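Local structure of hypothetical protein Atu2144 (Agrobacterium tumefaciens, 2ODF) at residues V150-S155 against N221-I226. The protein is of unknown function but belongs to the N-formylglutamate amidohydrolase family, and so is probably a hydrolase related to zinc-dependent exopeptidases. Residues are numbered along the deposited sequence; the frame is centred on the assembly and turned at random.
Sequences VVTIHS and NVMIEI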
# COMPACT_ATOMS: atom_id res chain seq x y z
N VAL A 150 -15.92 -2.25 -16.77
CA VAL A 150 -15.62 -2.54 -15.36
C VAL A 150 -16.89 -2.42 -14.57
O VAL A 150 -17.47 -1.35 -14.48
CB VAL A 150 -14.52 -1.60 -14.80
CG1 VAL A 150 -14.22 -1.89 -13.29
CG2 VAL A 150 -13.27 -1.72 -15.66
N VAL A 151 -17.31 -3.52 -13.95
CA VAL A 151 -18.59 -3.53 -13.25
C VAL A 151 -18.33 -4.05 -11.86
O VAL A 151 -17.92 -5.19 -11.71
CB VAL A 151 -19.62 -4.44 -13.94
CG1 VAL A 151 -20.94 -4.46 -13.12
CG2 VAL A 151 -19.86 -3.99 -15.41
N THR A 152 -18.54 -3.21 -10.84
CA THR A 152 -18.43 -3.66 -9.45
C THR A 152 -19.82 -3.96 -8.85
O THR A 152 -20.83 -3.31 -9.16
CB THR A 152 -17.64 -2.67 -8.58
OG1 THR A 152 -18.46 -1.58 -8.21
CG2 THR A 152 -16.43 -2.10 -9.32
N ILE A 153 -19.84 -4.97 -7.98
CA ILE A 153 -21.10 -5.47 -7.40
C ILE A 153 -21.06 -5.38 -5.89
O ILE A 153 -20.18 -5.96 -5.23
CB ILE A 153 -21.34 -6.97 -7.79
CG1 ILE A 153 -21.29 -7.19 -9.31
CG2 ILE A 153 -22.63 -7.49 -7.17
CD1 ILE A 153 -22.34 -6.44 -10.13
N HIS A 154 -22.05 -4.67 -5.34
CA HIS A 154 -22.15 -4.38 -3.92
C HIS A 154 -23.59 -4.63 -3.44
O HIS A 154 -24.55 -4.59 -4.25
CB HIS A 154 -21.82 -2.92 -3.63
CG HIS A 154 -20.36 -2.59 -3.72
ND1 HIS A 154 -19.66 -2.58 -4.92
CD2 HIS A 154 -19.46 -2.27 -2.76
CE1 HIS A 154 -18.41 -2.24 -4.68
NE2 HIS A 154 -18.26 -2.06 -3.38
N SER A 155 -23.75 -4.84 -2.14
CA SER A 155 -25.06 -4.78 -1.51
C SER A 155 -25.02 -3.85 -0.33
O SER A 155 -23.94 -3.53 0.23
CB SER A 155 -25.62 -6.19 -1.11
OG SER A 155 -24.96 -6.77 0.00
N ASN A 221 -17.88 1.85 -17.28
CA ASN A 221 -17.88 1.33 -15.94
C ASN A 221 -19.11 1.70 -15.17
O ASN A 221 -19.76 2.68 -15.45
CB ASN A 221 -16.64 1.85 -15.19
CG ASN A 221 -16.63 3.34 -15.05
OD1 ASN A 221 -16.27 4.08 -16.00
ND2 ASN A 221 -16.98 3.80 -13.87
N VAL A 222 -19.41 0.90 -14.17
CA VAL A 222 -20.49 1.23 -13.26
C VAL A 222 -20.30 0.45 -11.97
O VAL A 222 -19.69 -0.61 -11.93
CB VAL A 222 -21.89 0.88 -13.90
CG1 VAL A 222 -22.09 -0.68 -13.97
CG2 VAL A 222 -23.02 1.53 -13.14
N MET A 223 -20.86 0.98 -10.91
CA MET A 223 -20.90 0.29 -9.64
C MET A 223 -22.37 0.07 -9.34
O MET A 223 -23.16 0.99 -9.41
CB MET A 223 -20.22 1.17 -8.59
CG MET A 223 -20.38 0.79 -7.13
SD MET A 223 -19.36 1.78 -5.98
CE MET A 223 -20.07 1.19 -4.52
N ILE A 224 -22.72 -1.18 -9.06
CA ILE A 224 -24.09 -1.57 -8.82
C ILE A 224 -24.27 -1.90 -7.33
O ILE A 224 -23.57 -2.74 -6.77
CB ILE A 224 -24.49 -2.83 -9.70
CG1 ILE A 224 -24.41 -2.50 -11.17
CG2 ILE A 224 -25.90 -3.28 -9.40
CD1 ILE A 224 -24.50 -3.67 -12.04
N GLU A 225 -25.23 -1.22 -6.72
CA GLU A 225 -25.64 -1.44 -5.35
C GLU A 225 -27.02 -2.12 -5.34
O GLU A 225 -27.94 -1.65 -6.01
CB GLU A 225 -25.75 -0.09 -4.65
CG GLU A 225 -24.45 0.45 -4.13
CD GLU A 225 -24.01 -0.17 -2.85
OE1 GLU A 225 -24.47 -1.26 -2.48
OE2 GLU A 225 -23.14 0.43 -2.20
N ILE A 226 -27.16 -3.20 -4.58
CA ILE A 226 -28.40 -3.94 -4.45
C ILE A 226 -28.79 -3.99 -2.98
O ILE A 226 -27.99 -4.43 -2.14
CB ILE A 226 -28.22 -5.36 -4.96
CG1 ILE A 226 -27.65 -5.36 -6.38
CG2 ILE A 226 -29.53 -6.16 -4.88
CD1 ILE A 226 -27.03 -6.68 -6.75
O HOH W 1 -22.75 -1.34 0.53
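Five backbone hydrogen bonds join V150, T152 and H154 to V222, I224 and I226 in parallel pairing. V222 lies between V150 and T152, and I224 between T152 and H154, each giving its N-H to the first and its C=O to the second; I226 N adds the fifth bond, to H154 O. The straightest runs from I224 N to T152 O (2.8 Å, N-H...O 170°). CA-H...O contacts supplement the ladder, as where S155 CA lies 3.0 Å from I226 O.

Over the H154 ring, M223 makes a CH-pi contact: its CE stands 3.7 Å from the ring centroid and 3° off the normal. An extended chain, with CG anti to the backbone N (chi1 168°), carries the methyl there and lays M223 CG 3.2 Å from T152 OG1. The ring also meets H33 edge-to-face.

Strands 149-156 and 220-227 are neighbours at the centre of a mixed seven-stranded sheet, 149-156 being flanked on its other side by 27-31 and 220-227 by the antiparallel 169-172. On the face opposite H154, V151 CG1 packs 3.8 Å from I224 CD1, which also lies 4.0 Å from I153 CD1; helix 234-256 covers this layer through M248 and L244.

At the C-terminal end the chain of E225 bends at chi2, and OE1 packs 3.3 Å from H154 CB. A water near S155 O and E225 OE2 makes a doubtful bridge. S155 OG is hydrogen-bonded to P60 O.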